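Local coordinates for antifreeze protein (Marinomonas primoryensis, PDB 5JUH), which tethers its Antarctic bacterium to diatoms and ice as a giant adhesin, whose calcium-binding C-terminal RTX domain probably serves in type I secretion, at residues 118-123 with 187-192; 151-156 with 197-202; 67-72 with 87-92; 72-77 with 92-97; 79-84 with 98-103. All blocks are in the same frame, centred on the assembly; numbering follows the deposited sequence. Where two conformers were deposited one is given.

Contact 1 (118-123 with 187-192); sequences EDALDL and SIKVIY. With CA (calcium ion), chain I; CA (calcium ion), chain G.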
# COMPACT_ATOMS: atom_id res chain seq x y z
N GLU A 118 7.02 3.34 8.53
CA GLU A 118 8.33 2.98 7.90
C GLU A 118 8.13 2.42 6.45
O GLU A 118 8.74 2.87 5.51
CB GLU A 118 9.15 1.93 8.76
CG GLU A 118 9.62 2.57 10.01
CD GLU A 118 10.39 1.69 10.94
OE1 GLU A 118 11.22 0.94 10.45
OE2 GLU A 118 10.11 1.83 12.20
N ASP A 119 7.24 1.44 6.32
CA ASP A 119 7.02 0.75 5.09
C ASP A 119 6.13 1.56 4.14
O ASP A 119 5.54 2.57 4.49
CB ASP A 119 6.36 -0.59 5.43
CG ASP A 119 7.19 -1.49 6.29
OD1 ASP A 119 8.44 -1.57 6.26
OD2 ASP A 119 6.53 -2.27 7.04
N ALA A 120 6.00 1.04 2.89
CA ALA A 120 5.19 1.71 1.87
C ALA A 120 4.58 0.69 0.95
O ALA A 120 5.03 -0.41 0.90
CB ALA A 120 6.07 2.64 1.04
N LEU A 121 3.51 1.05 0.28
CA LEU A 121 2.85 0.20 -0.67
C LEU A 121 2.94 0.80 -2.08
O LEU A 121 2.57 1.94 -2.30
CB LEU A 121 1.38 0.13 -0.34
CG LEU A 121 0.99 -0.34 1.08
CD1 LEU A 121 -0.50 -0.29 1.28
CD2 LEU A 121 1.46 -1.79 1.27
N ASP A 122 3.44 0.02 -3.02
CA ASP A 122 3.43 0.43 -4.43
C ASP A 122 2.12 -0.06 -5.05
O ASP A 122 1.97 -1.27 -5.26
CB ASP A 122 4.68 -0.06 -5.16
CG ASP A 122 4.74 0.43 -6.62
OD1 ASP A 122 3.67 0.71 -7.19
OD2 ASP A 122 5.88 0.56 -7.14
N LEU A 123 1.25 0.89 -5.29
CA LEU A 123 -0.06 0.54 -5.77
C LEU A 123 -0.29 0.87 -7.24
O LEU A 123 -1.36 0.89 -7.64
CB LEU A 123 -1.17 1.32 -4.95
CG LEU A 123 -1.10 0.94 -3.44
CD1 LEU A 123 -2.24 1.69 -2.75
CD2 LEU A 123 -1.27 -0.58 -3.19
N SER A 187 -1.12 8.33 8.47
CA SER A 187 -1.11 8.15 7.02
C SER A 187 -0.25 6.99 6.63
O SER A 187 0.56 6.46 7.41
CB SER A 187 -0.59 9.45 6.31
OG SER A 187 0.75 9.70 6.77
N ILE A 188 -0.42 6.59 5.37
CA ILE A 188 0.46 5.55 4.79
C ILE A 188 1.18 6.13 3.61
O ILE A 188 0.65 7.05 2.92
CB ILE A 188 -0.29 4.26 4.38
CG1 ILE A 188 -1.23 4.48 3.30
CG2 ILE A 188 -0.84 3.54 5.59
CD1 ILE A 188 -1.51 3.18 2.54
N LYS A 189 2.34 5.56 3.34
CA LYS A 189 3.14 5.92 2.18
C LYS A 189 2.69 5.05 0.96
O LYS A 189 2.73 3.82 1.05
CB LYS A 189 4.58 5.76 2.48
CG LYS A 189 5.03 6.70 3.58
CD LYS A 189 6.52 6.77 3.78
CE LYS A 189 7.04 5.48 4.33
NZ LYS A 189 8.48 5.66 4.85
N VAL A 190 2.27 5.70 -0.12
CA VAL A 190 1.78 5.04 -1.31
C VAL A 190 2.66 5.51 -2.46
O VAL A 190 2.91 6.73 -2.62
CB VAL A 190 0.34 5.43 -1.61
CG1 VAL A 190 -0.10 4.94 -2.95
CG2 VAL A 190 -0.55 5.01 -0.49
N ILE A 191 3.16 4.53 -3.22
CA ILE A 191 4.00 4.78 -4.40
C ILE A 191 3.14 4.59 -5.68
O ILE A 191 2.39 3.65 -5.80
CB ILE A 191 5.21 3.87 -4.42
CG1 ILE A 191 6.14 4.28 -3.22
CG2 ILE A 191 5.97 4.02 -5.71
CD1 ILE A 191 7.08 3.19 -2.85
N TYR A 192 3.19 5.59 -6.55
CA TYR A 192 2.55 5.54 -7.84
C TYR A 192 3.59 6.06 -8.85
O TYR A 192 4.14 7.15 -8.72
CB TYR A 192 1.33 6.45 -7.87
CG TYR A 192 0.58 6.49 -9.19
CD1 TYR A 192 -0.23 5.48 -9.53
CD2 TYR A 192 0.75 7.49 -10.14
CE1 TYR A 192 -0.90 5.47 -10.73
CE2 TYR A 192 0.09 7.47 -11.30
CZ TYR A 192 -0.73 6.45 -11.59
OH TYR A 192 -1.49 6.44 -12.81
CA CA I . 11.34 -0.20 12.75
CA CA G . 9.75 -3.07 7.55
O HOH W 1 3.27 3.83 5.33
O HOH W 2 7.89 -4.54 7.39
O HOH W 3 9.13 -2.27 9.70
O HOH W 4 9.55 -0.44 14.26

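Contact 2 (151-156 with 197-202); sequences VKVTDG and YSINID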
# COMPACT_ATOMS: atom_id res chain seq x y z
N VAL A 151 -7.68 5.95 -3.15
CA VAL A 151 -7.07 5.04 -2.21
C VAL A 151 -7.72 5.31 -0.83
O VAL A 151 -7.64 6.42 -0.29
CB VAL A 151 -5.53 5.21 -2.11
CG1 VAL A 151 -4.98 4.25 -1.06
CG2 VAL A 151 -4.90 5.05 -3.46
N LYS A 152 -8.42 4.35 -0.26
CA LYS A 152 -9.11 4.48 0.99
C LYS A 152 -8.30 3.74 2.04
O LYS A 152 -8.22 2.48 2.03
CB LYS A 152 -10.51 3.95 0.87
CG LYS A 152 -11.36 4.74 -0.10
CD LYS A 152 -12.56 5.34 0.51
CE LYS A 152 -13.18 6.49 -0.26
NZ LYS A 152 -12.78 6.45 -1.75
N VAL A 153 -7.75 4.50 2.99
CA VAL A 153 -6.87 3.93 4.05
C VAL A 153 -7.63 3.96 5.36
O VAL A 153 -8.13 5.04 5.77
CB VAL A 153 -5.60 4.75 4.16
CG1 VAL A 153 -4.71 4.07 5.12
CG2 VAL A 153 -4.96 4.85 2.76
N THR A 154 -7.76 2.80 6.02
CA THR A 154 -8.37 2.76 7.34
C THR A 154 -7.50 1.90 8.22
O THR A 154 -6.50 1.36 7.77
CB THR A 154 -9.82 2.28 7.30
OG1 THR A 154 -9.83 0.97 6.69
CG2 THR A 154 -10.66 3.25 6.54
N ASP A 155 -7.86 1.76 9.50
CA ASP A 155 -6.99 0.98 10.38
C ASP A 155 -6.96 -0.51 10.02
O ASP A 155 -7.87 -1.24 10.36
CB ASP A 155 -7.43 1.14 11.86
CG ASP A 155 -6.54 0.45 12.81
OD1 ASP A 155 -5.43 -0.05 12.38
OD2 ASP A 155 -6.88 0.54 14.06
N GLY A 156 -5.92 -0.94 9.38
CA GLY A 156 -5.75 -2.35 8.93
C GLY A 156 -6.22 -2.70 7.56
O GLY A 156 -6.18 -3.89 7.18
N TYR A 197 3.85 9.25 -1.92
CA TYR A 197 2.82 10.12 -1.38
C TYR A 197 2.29 9.68 -0.06
O TYR A 197 2.32 8.51 0.17
CB TYR A 197 1.62 10.13 -2.38
CG TYR A 197 2.05 10.57 -3.77
CD1 TYR A 197 2.62 9.64 -4.68
CD2 TYR A 197 1.90 11.86 -4.20
CE1 TYR A 197 3.05 10.02 -5.92
CE2 TYR A 197 2.30 12.26 -5.44
CZ TYR A 197 2.92 11.36 -6.30
OH TYR A 197 3.30 11.77 -7.53
N SER A 198 1.92 10.62 0.84
CA SER A 198 1.39 10.27 2.14
C SER A 198 -0.12 10.46 2.12
O SER A 198 -0.57 11.56 1.90
CB SER A 198 2.03 11.15 3.23
OG SER A 198 3.30 10.58 3.48
N ILE A 199 -0.86 9.40 2.30
CA ILE A 199 -2.29 9.39 2.20
C ILE A 199 -2.87 9.13 3.59
O ILE A 199 -2.62 8.09 4.21
CB ILE A 199 -2.79 8.31 1.17
CG1 ILE A 199 -2.14 8.53 -0.22
CG2 ILE A 199 -4.32 8.37 1.10
CD1 ILE A 199 -2.33 9.92 -0.84
N ASN A 200 -3.69 10.08 4.08
CA ASN A 200 -4.23 9.97 5.41
C ASN A 200 -5.33 8.93 5.53
O ASN A 200 -6.12 8.74 4.60
CB ASN A 200 -4.79 11.27 5.89
CG ASN A 200 -3.71 12.24 6.32
OD1 ASN A 200 -3.27 12.27 7.52
ND2 ASN A 200 -3.34 13.07 5.44
N ILE A 201 -5.36 8.34 6.67
CA ILE A 201 -6.53 7.57 7.12
C ILE A 201 -7.79 8.46 7.00
O ILE A 201 -7.83 9.63 7.42
CB ILE A 201 -6.28 7.09 8.54
CG1 ILE A 201 -5.19 6.05 8.53
CG2 ILE A 201 -7.58 6.67 9.21
CD1 ILE A 201 -5.41 4.89 9.40
N ASP A 202 -8.83 7.89 6.38
CA ASP A 202 -9.99 8.74 6.05
C ASP A 202 -11.17 8.46 6.88
O ASP A 202 -12.16 9.08 6.76
CB ASP A 202 -10.41 8.56 4.62
CG ASP A 202 -10.90 7.15 4.33
OD1 ASP A 202 -11.29 6.35 5.26
OD2 ASP A 202 -10.89 6.93 3.11
O HOH W 5 -7.85 7.30 2.78

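Contact 3 (67-72 with 87-92); sequences TLIGGQ and TLTGLE. With CA (calcium ion), chain H; CA (calcium ion), chain G; CA (calcium ion), chain I.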
# COMPACT_ATOMS: atom_id res chain seq x y z
N THR A 67 5.96 -17.49 0.41
CA THR A 67 6.54 -16.73 1.63
C THR A 67 7.88 -16.04 1.35
O THR A 67 8.99 -16.70 1.23
CB THR A 67 6.67 -17.73 2.80
OG1 THR A 67 6.80 -17.02 4.02
CG2 THR A 67 7.86 -18.62 2.59
N LEU A 68 7.78 -14.71 1.20
CA LEU A 68 8.86 -13.79 0.73
C LEU A 68 9.21 -12.77 1.82
O LEU A 68 8.35 -11.97 2.24
CB LEU A 68 8.40 -13.04 -0.53
CG LEU A 68 7.98 -13.87 -1.75
CD1 LEU A 68 7.39 -15.19 -1.47
CD2 LEU A 68 6.96 -13.29 -2.66
N ILE A 69 10.42 -12.91 2.32
CA ILE A 69 10.83 -12.31 3.53
C ILE A 69 12.01 -11.43 3.17
O ILE A 69 12.92 -11.86 2.53
CB ILE A 69 11.15 -13.36 4.68
CG1 ILE A 69 9.94 -14.30 4.83
CG2 ILE A 69 11.39 -12.68 6.01
CD1 ILE A 69 10.12 -15.45 5.92
N GLY A 70 11.97 -10.16 3.70
CA GLY A 70 13.11 -9.28 3.58
C GLY A 70 14.10 -9.49 4.70
O GLY A 70 14.09 -10.58 5.34
N GLY A 71 14.98 -8.51 4.90
CA GLY A 71 15.88 -8.49 6.00
C GLY A 71 15.80 -7.22 6.73
O GLY A 71 14.81 -6.50 6.65
N GLN A 72 16.83 -6.90 7.56
CA GLN A 72 16.76 -5.80 8.46
C GLN A 72 16.92 -4.45 7.71
O GLN A 72 16.66 -3.42 8.32
CB GLN A 72 17.76 -5.98 9.59
CG GLN A 72 19.14 -5.79 9.10
CD GLN A 72 19.78 -4.44 9.52
OE1 GLN A 72 19.80 -4.12 10.75
NE2 GLN A 72 20.41 -3.69 8.55
N THR A 87 2.74 -14.68 0.96
CA THR A 87 2.86 -14.02 2.28
C THR A 87 4.16 -13.21 2.23
O THR A 87 5.21 -13.75 2.01
CB THR A 87 2.87 -15.15 3.36
OG1 THR A 87 1.65 -15.84 3.20
CG2 THR A 87 2.98 -14.59 4.67
N LEU A 88 4.06 -11.95 2.48
CA LEU A 88 5.15 -10.99 2.33
C LEU A 88 5.46 -10.47 3.73
O LEU A 88 4.54 -10.02 4.43
CB LEU A 88 4.77 -9.75 1.43
CG LEU A 88 4.19 -10.16 0.04
CD1 LEU A 88 3.87 -8.81 -0.68
CD2 LEU A 88 5.20 -10.90 -0.75
N THR A 89 6.71 -10.48 4.12
CA THR A 89 7.13 -9.94 5.41
C THR A 89 8.38 -9.05 5.22
O THR A 89 9.40 -9.53 4.72
CB THR A 89 7.50 -11.13 6.37
OG1 THR A 89 6.33 -11.98 6.49
CG2 THR A 89 7.90 -10.67 7.73
N GLY A 90 8.33 -7.80 5.67
CA GLY A 90 9.44 -6.90 5.41
C GLY A 90 10.57 -6.95 6.46
O GLY A 90 11.72 -6.63 6.15
N LEU A 91 10.19 -7.32 7.68
CA LEU A 91 11.10 -7.24 8.80
C LEU A 91 11.48 -5.77 9.04
O LEU A 91 10.74 -4.86 8.66
CB LEU A 91 12.21 -8.27 8.74
CG LEU A 91 11.76 -9.74 8.69
CD1 LEU A 91 12.98 -10.66 8.66
CD2 LEU A 91 10.81 -10.11 9.81
N GLU A 92 12.62 -5.55 9.73
CA GLU A 92 13.02 -4.25 10.01
C GLU A 92 13.35 -3.47 8.74
O GLU A 92 13.41 -3.99 7.66
CB GLU A 92 14.12 -4.21 11.08
CG GLU A 92 13.54 -4.02 12.51
CD GLU A 92 12.83 -2.60 12.63
OE1 GLU A 92 12.93 -1.58 11.74
OE2 GLU A 92 12.08 -2.47 13.54
CA CA H . 13.33 -5.02 5.65
CA CA G . 9.75 -3.07 7.55
CA CA I . 11.34 -0.20 12.75
O HOH W 6 6.36 -14.02 4.76
O HOH W 3 9.13 -2.27 9.70
O HOH W 2 7.89 -4.54 7.39
O HOH W 4 9.55 -0.44 14.26

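Contact 4 (72-77 with 92-97); sequences QGDDVL and EGSDIF. With CA (calcium ion), chain H; CA (calcium ion), chain G; CA (calcium ion), chain I.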
# COMPACT_ATOMS: atom_id res chain seq x y z
N GLN A 72 16.83 -6.90 7.56
CA GLN A 72 16.76 -5.80 8.46
C GLN A 72 16.92 -4.45 7.71
O GLN A 72 16.66 -3.42 8.32
CB GLN A 72 17.76 -5.98 9.59
CG GLN A 72 19.14 -5.79 9.10
CD GLN A 72 19.78 -4.44 9.52
OE1 GLN A 72 19.80 -4.12 10.75
NE2 GLN A 72 20.41 -3.69 8.55
N GLY A 73 17.30 -4.44 6.42
CA GLY A 73 17.38 -3.21 5.65
C GLY A 73 16.11 -2.91 4.89
O GLY A 73 15.04 -3.50 5.11
N ASP A 74 16.27 -1.95 4.01
CA ASP A 74 15.16 -1.36 3.24
C ASP A 74 14.97 -2.14 1.95
O ASP A 74 15.83 -2.00 1.04
CB ASP A 74 15.39 0.15 2.92
CG ASP A 74 15.71 0.99 4.24
OD1 ASP A 74 15.17 0.70 5.28
OD2 ASP A 74 16.59 1.86 4.15
N ASP A 75 13.97 -3.00 1.93
CA ASP A 75 13.78 -3.98 0.86
C ASP A 75 12.63 -3.60 -0.07
O ASP A 75 11.84 -2.67 0.21
CB ASP A 75 13.42 -5.34 1.48
CG ASP A 75 14.46 -5.81 2.53
OD1 ASP A 75 15.64 -5.81 2.24
OD2 ASP A 75 14.05 -6.11 3.68
N VAL A 76 12.58 -4.32 -1.20
CA VAL A 76 11.45 -4.13 -2.11
C VAL A 76 10.98 -5.59 -2.31
O VAL A 76 11.67 -6.46 -2.80
CB VAL A 76 11.88 -3.50 -3.46
CG1 VAL A 76 10.72 -3.42 -4.38
CG2 VAL A 76 12.56 -2.14 -3.24
N LEU A 77 9.73 -5.86 -1.94
CA LEU A 77 9.15 -7.19 -1.89
C LEU A 77 7.98 -7.25 -2.91
O LEU A 77 7.15 -6.34 -3.01
CB LEU A 77 8.66 -7.48 -0.53
CG LEU A 77 9.61 -8.22 0.42
CD1 LEU A 77 11.07 -8.25 0.20
CD2 LEU A 77 9.28 -7.89 1.87
N GLU A 92 12.62 -5.55 9.73
CA GLU A 92 13.02 -4.25 10.01
C GLU A 92 13.35 -3.47 8.74
O GLU A 92 13.41 -3.99 7.66
CB GLU A 92 14.12 -4.21 11.08
CG GLU A 92 13.54 -4.02 12.51
CD GLU A 92 12.83 -2.60 12.63
OE1 GLU A 92 12.93 -1.58 11.74
OE2 GLU A 92 12.08 -2.47 13.54
N GLY A 93 13.54 -2.18 8.92
CA GLY A 93 13.74 -1.31 7.83
C GLY A 93 12.45 -0.90 7.16
O GLY A 93 11.38 -1.37 7.48
N SER A 94 12.58 0.02 6.19
CA SER A 94 11.44 0.63 5.58
C SER A 94 11.27 -0.07 4.22
O SER A 94 12.12 0.11 3.33
CB SER A 94 11.70 2.09 5.32
OG SER A 94 11.75 2.80 6.58
N ASP A 95 10.28 -0.94 4.11
CA ASP A 95 10.16 -1.86 2.99
C ASP A 95 9.04 -1.40 2.11
O ASP A 95 7.97 -0.98 2.57
CB ASP A 95 9.89 -3.28 3.56
CG ASP A 95 10.99 -3.71 4.48
OD1 ASP A 95 12.15 -3.75 4.04
OD2 ASP A 95 10.73 -3.90 5.65
N ILE A 96 9.24 -1.61 0.80
CA ILE A 96 8.17 -1.33 -0.17
C ILE A 96 7.56 -2.70 -0.55
O ILE A 96 8.27 -3.62 -0.95
CB ILE A 96 8.72 -0.67 -1.45
CG1 ILE A 96 9.28 0.69 -1.11
CG2 ILE A 96 7.66 -0.64 -2.54
CD1 ILE A 96 10.14 1.30 -2.19
N PHE A 97 6.27 -2.80 -0.41
CA PHE A 97 5.54 -3.95 -0.87
C PHE A 97 4.84 -3.60 -2.15
O PHE A 97 4.00 -2.71 -2.20
CB PHE A 97 4.47 -4.43 0.18
CG PHE A 97 5.10 -4.75 1.53
CD1 PHE A 97 5.53 -6.01 1.83
CD2 PHE A 97 5.22 -3.79 2.55
CE1 PHE A 97 6.10 -6.33 3.04
CE2 PHE A 97 5.81 -4.09 3.76
CZ PHE A 97 6.19 -5.35 4.02
CA CA H . 13.33 -5.02 5.65
CA CA G . 9.75 -3.07 7.55
CA CA I . 11.34 -0.20 12.75
O HOH W 7 12.55 0.34 0.67
O HOH W 3 9.13 -2.27 9.70
O HOH W 2 7.89 -4.54 7.39
O HOH W 4 9.55 -0.44 14.26

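Contact 5 (79-84 with 98-103); sequences GGDDSL and ILNDTT. With CA (calcium ion), chain D; CA (calcium ion), chain E; CA (calcium ion), chain C.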
# COMPACT_ATOMS: atom_id res chain seq x y z
N GLY A 79 5.37 -10.32 -4.90
CA GLY A 79 5.00 -11.78 -5.07
C GLY A 79 4.80 -12.18 -6.55
O GLY A 79 4.49 -13.30 -6.82
N GLY A 80 4.87 -11.20 -7.45
CA GLY A 80 4.49 -11.40 -8.86
C GLY A 80 3.19 -10.88 -9.32
O GLY A 80 2.28 -10.73 -8.54
N ASP A 81 3.08 -10.66 -10.64
CA ASP A 81 1.75 -10.37 -11.20
C ASP A 81 1.17 -11.79 -11.50
O ASP A 81 1.22 -12.27 -12.63
CB ASP A 81 1.79 -9.53 -12.43
CG ASP A 81 2.17 -8.12 -12.21
OD1 ASP A 81 1.89 -7.53 -11.15
OD2 ASP A 81 2.87 -7.52 -13.15
N ASP A 82 0.60 -12.46 -10.47
CA ASP A 82 0.35 -13.94 -10.41
C ASP A 82 -1.14 -14.15 -10.11
O ASP A 82 -1.89 -13.21 -10.16
CB ASP A 82 1.28 -14.66 -9.42
CG ASP A 82 1.05 -14.21 -7.91
OD1 ASP A 82 0.11 -13.42 -7.76
OD2 ASP A 82 1.82 -14.75 -7.07
N SER A 83 -1.56 -15.36 -9.70
CA SER A 83 -2.94 -15.72 -9.31
C SER A 83 -2.99 -16.42 -8.00
O SER A 83 -3.96 -17.12 -7.70
CB SER A 83 -3.57 -16.62 -10.37
OG SER A 83 -3.31 -16.07 -11.66
N LEU A 84 -1.99 -16.20 -7.17
CA LEU A 84 -1.85 -16.92 -5.95
C LEU A 84 -1.51 -16.03 -4.77
O LEU A 84 -0.85 -15.03 -4.95
CB LEU A 84 -0.77 -18.00 -6.05
CG LEU A 84 -0.89 -19.07 -7.17
CD1 LEU A 84 0.36 -19.88 -7.35
CD2 LEU A 84 -2.07 -19.97 -6.84
N ILE A 98 5.27 -4.25 -3.24
CA ILE A 98 4.60 -4.05 -4.53
C ILE A 98 3.44 -4.96 -4.71
O ILE A 98 3.61 -6.16 -4.51
CB ILE A 98 5.63 -4.25 -5.71
CG1 ILE A 98 6.85 -3.33 -5.56
CG2 ILE A 98 4.94 -4.00 -7.03
CD1 ILE A 98 7.95 -3.59 -6.60
N LEU A 99 2.27 -4.44 -4.99
CA LEU A 99 1.08 -5.26 -5.05
C LEU A 99 0.53 -5.25 -6.49
O LEU A 99 0.47 -4.27 -7.16
CB LEU A 99 -0.01 -4.69 -4.09
CG LEU A 99 0.48 -4.88 -2.63
CD1 LEU A 99 -0.56 -4.19 -1.78
CD2 LEU A 99 0.49 -6.33 -2.22
N ASN A 100 0.07 -6.41 -6.87
CA ASN A 100 -0.60 -6.69 -8.14
C ASN A 100 -2.08 -6.57 -7.99
O ASN A 100 -2.69 -7.00 -6.99
CB ASN A 100 -0.13 -8.07 -8.66
CG ASN A 100 -0.48 -9.20 -7.74
OD1 ASN A 100 -1.15 -10.25 -8.19
ND2 ASN A 100 -0.07 -9.07 -6.50
N ASP A 101 -2.71 -6.15 -9.05
CA ASP A 101 -4.17 -6.10 -9.08
C ASP A 101 -4.67 -7.47 -9.61
O ASP A 101 -4.43 -7.84 -10.68
CB ASP A 101 -4.52 -5.03 -10.11
CG ASP A 101 -5.94 -4.67 -10.13
OD1 ASP A 101 -6.75 -5.20 -9.34
OD2 ASP A 101 -6.34 -3.84 -11.10
N THR A 102 -5.48 -8.12 -8.89
CA THR A 102 -6.12 -9.38 -9.28
C THR A 102 -7.60 -9.08 -9.54
O THR A 102 -8.11 -8.12 -9.08
CB THR A 102 -6.02 -10.50 -8.20
OG1 THR A 102 -6.74 -10.04 -7.06
CG2 THR A 102 -4.58 -10.84 -7.85
N THR A 103 -8.27 -9.95 -10.31
CA THR A 103 -9.70 -9.84 -10.41
C THR A 103 -10.41 -10.64 -9.36
O THR A 103 -11.50 -10.27 -8.96
CB THR A 103 -10.25 -10.21 -11.81
OG1 THR A 103 -10.17 -11.61 -12.07
CG2 THR A 103 -9.49 -9.45 -12.96
CA CA D . 3.76 -15.39 -6.20
CA CA E . 0.53 -13.22 -5.36
CA CA C . -8.77 -6.03 -8.51
O HOH W 8 3.16 -8.79 -4.19
O HOH W 9 -2.06 -10.43 -10.78
O HOH W 10 -8.05 -7.18 -6.58
O HOH W 11 -8.05 -5.00 -6.45
O HOH W 12 -9.51 -5.95 -10.79
O HOH W 13 -10.06 -4.18 -8.40
O HOH W 14 -10.72 -6.94 -8.11

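Contact 1 (118-123 with 187-192)
Lys189 NZ stands above the plane of the Glu118 carbonyl, 2.9 Å from O and 48° out of the plane, whereas the amide of Leu123 reaches Ile191 O at 3.0 Å (N to O) within the carbonyl plane. The long lysine chain suits its place. It runs along the strand past Ala120, whose small CB lies 3.7 Å from Lys189 CB, and bends at chi3 (-68°) to bring NZ back onto Glu118. Beyond Ala120 the backbones pair as parallel strands: Leu121 N donates to Lys189 O at 3.0 Å, and Ile191 N to Leu121 O at 2.8 Å. Nearer the start, a water joins Asp119 O to Lys189 N. On the side of Leu121 and Val190 the contact is apolar, with Leu121 CD1 3.8 Å from Ile188 CD1 and Leu123 CD1 3.9 Å from Val190 CG1. The Glu118 carboxylate binds one calcium ion through both oxygens; Asp119 OD1 binds another, and Asp119 OD2 accepts from Asn115 N. Strand 120-122 is flanked by strands 96-98 and 187-192, strand 195-200 follows on the far side of 187-192, and Leu121 and Ile188 face Val158 of the opposing sheet.

Contact 2 (151-156 with 197-202)
The carbonyl oxygen of Val153 takes both the N-H of Asp202, with N 3.0 Å from O and the donor nearly along the C=O axis, and the CA-H of Ile201, whose CA is 3.3 Å away. On the amide side of the same valine the strands have already diverged, and a water fills in: it accepts from Val153 N at 2.8 Å and lies 2.9 Å from Asn200 O, to which it can donate. Val151 O is another possible acceptor. On its buried side Val153 spreads its two methyl groups. CG2 rests 3.9 Å from Ile199 CG2, while CG1, anti to the backbone N (chi1 -174°), lies 4.0 Å from Ile201 CG1; branched aliphatic residues suit this side. The outer side belongs to Asp202, whose OD1 lies 3.4 Å from Thr154 CG2. Its OD2 lies against the methylenes of Lys152, but NZ, weakly hydrogen-bonded to Glu149 O, is 5.2 Å from that OD2, so any attraction there is probably modest. Strand 151-154 is the outermost of the six-stranded sheet and strand 195-200 of the five-stranded one. They cross at 61° with Val153 also touching Ile188 of strand 187-192, while Tyr197 packs on helix 140-150.

Contact 3 (67-72 with 87-92)
Leu91 reaches across to the chain at Ile69-Gly71 through CB, CG and CD1. Its CB lies 3.8 Å from Gly71 O; CG, set opposite its own carbonyl carbon (chi1 -59°), comes up to Ile69 CG2; and the tip, CD1, rests 3.7 Å from Ile69 CG2 and 3.5 Å from Gly70 O. Before this turn the segments pair as short parallel strands, with Thr89 N donating to Leu68 O and Gly70 N to Thr89 O at 2.8 Å, and Leu68 beside Leu88. A water links the hydroxyls of Thr67 and Thr89; Thr89 OG1 is also hydrogen-bonded to Thr112. Glycine suits positions 70 and 90, where a CB would press on Gly90 O or crowd a calcium ion, respectively. Gly71 O, Gly90 O and Glu92 O all bind the same ion, Gly71 O at 2.3 Å, while Leu91 O and the Glu92 carboxylate serve two others. Gly71 O lies 3.0 Å from Glu92 O and 3.1 Å from Gly90 O, so without the cation these oxygens would presumably repel, consistent with calcium-dependent RTX folding.

Contact 4 (72-77 with 92-97)
An RTX nonapeptide (GGXGXDXUX) at 70-78 lies in register with a variant of it one turn later, at 90-98, Asp75 beside Asp95 and Leu77 beside Phe97, as in a parallel beta-roll. The tight part is the calcium site between the turns. Asp75 and Asp95 point the same way with their carboxylates almost coplanar (6° apart), and Asp75 OD2 and Asp95 OD1, only 3.1 Å from each other, both bind the ion that also takes Gly73 O and Glu92 O. Asp95 OD1 has a second duty: its anti lone pair accepts Asp75 N at 2.9 Å, which fixes the carboxylate's rotation. Asp95 OD2 bridges, 2.8 Å from the first calcium ion and 2.3 Å from the neighbouring one, where Gly93 O joins it. Glycine suits position 93, where the backbone has positive phi (81°) and CA fits close to Gly73 O and Asp74 OD1. After the turn, Ile96 N donates to Asp75 O and Leu77 N to Ile96 O, and Leu77 lies alongside the ring of Phe97 on the inner face. Packing is looser on the outer face, where Val76 CG2 and Ile96 CD1 are 4.3 Å apart and a water donates to both Asp75 O and Ser94 O. Asp74, in the turn, ties the two chains: its OD1 accepts Ser94 N at 2.8 Å in an almost straight bond (178°).

Contact 5 (79-84 with 98-103)
In the calcium-binding loops that follow strands 76-78 and 96-98, Asn100 reaches under the turn at Gly80-Asp82. Gly80 O sits directly over the face of the amide, 3.3 Å from Asn100 CG, so the two groups meet by packing and not by a hydrogen bond. Asp81 slides past in the opposite direction and sets OD1 3.3 Å from Asn100 CB. The amide is placed by a first torsion that puts CG between the backbone N and the carbonyl carbon (chi1 62°), and its polar end is served by a water that donates to Asn100 OD1 at 2.8 Å and to Asp82 O. Asp81 is the centre of an inverse gamma turn, and Gly80 before it has the positive phi that glycine accepts readily; together they swing the chain round to Asp82. This turn belongs to the calcium-binding turns of the RTX beta-roll: Asp82 OD2 bridges two calcium ions at 2.2 and 2.6 Å, with Gly79 O binding the first and Leu84 O the second. Asp101 OD1 and Thr102 O hold a third ion together with five waters. Where direct strand pairing ends, a single water takes over, accepting from Gly79 N at 2.8 Å and donating to Ile98 O at 2.7 Å.

In the fold
From the N terminus, contact 3 opens first, and contact 4 continues from it at Gln72 and Glu92; contact 5 opens next, before any of them has closed, so the three cross one another in chain order. Each closes about one turn of the beta-roll, and contacts 3 and 4 share three calcium ions. After they are complete, contact 1 opens at 118-123, carrying on the sheet of contact 4 through the bond of Ala120 N to Asp95 O and sharing two of those ions. Contact 2 opens at 151-156 before contact 1 closes, and closes after it, so these two cross as well. Contact 1 thus joins roll to C-terminal hairpin, and contact 2 joins the outer strands of both sheets.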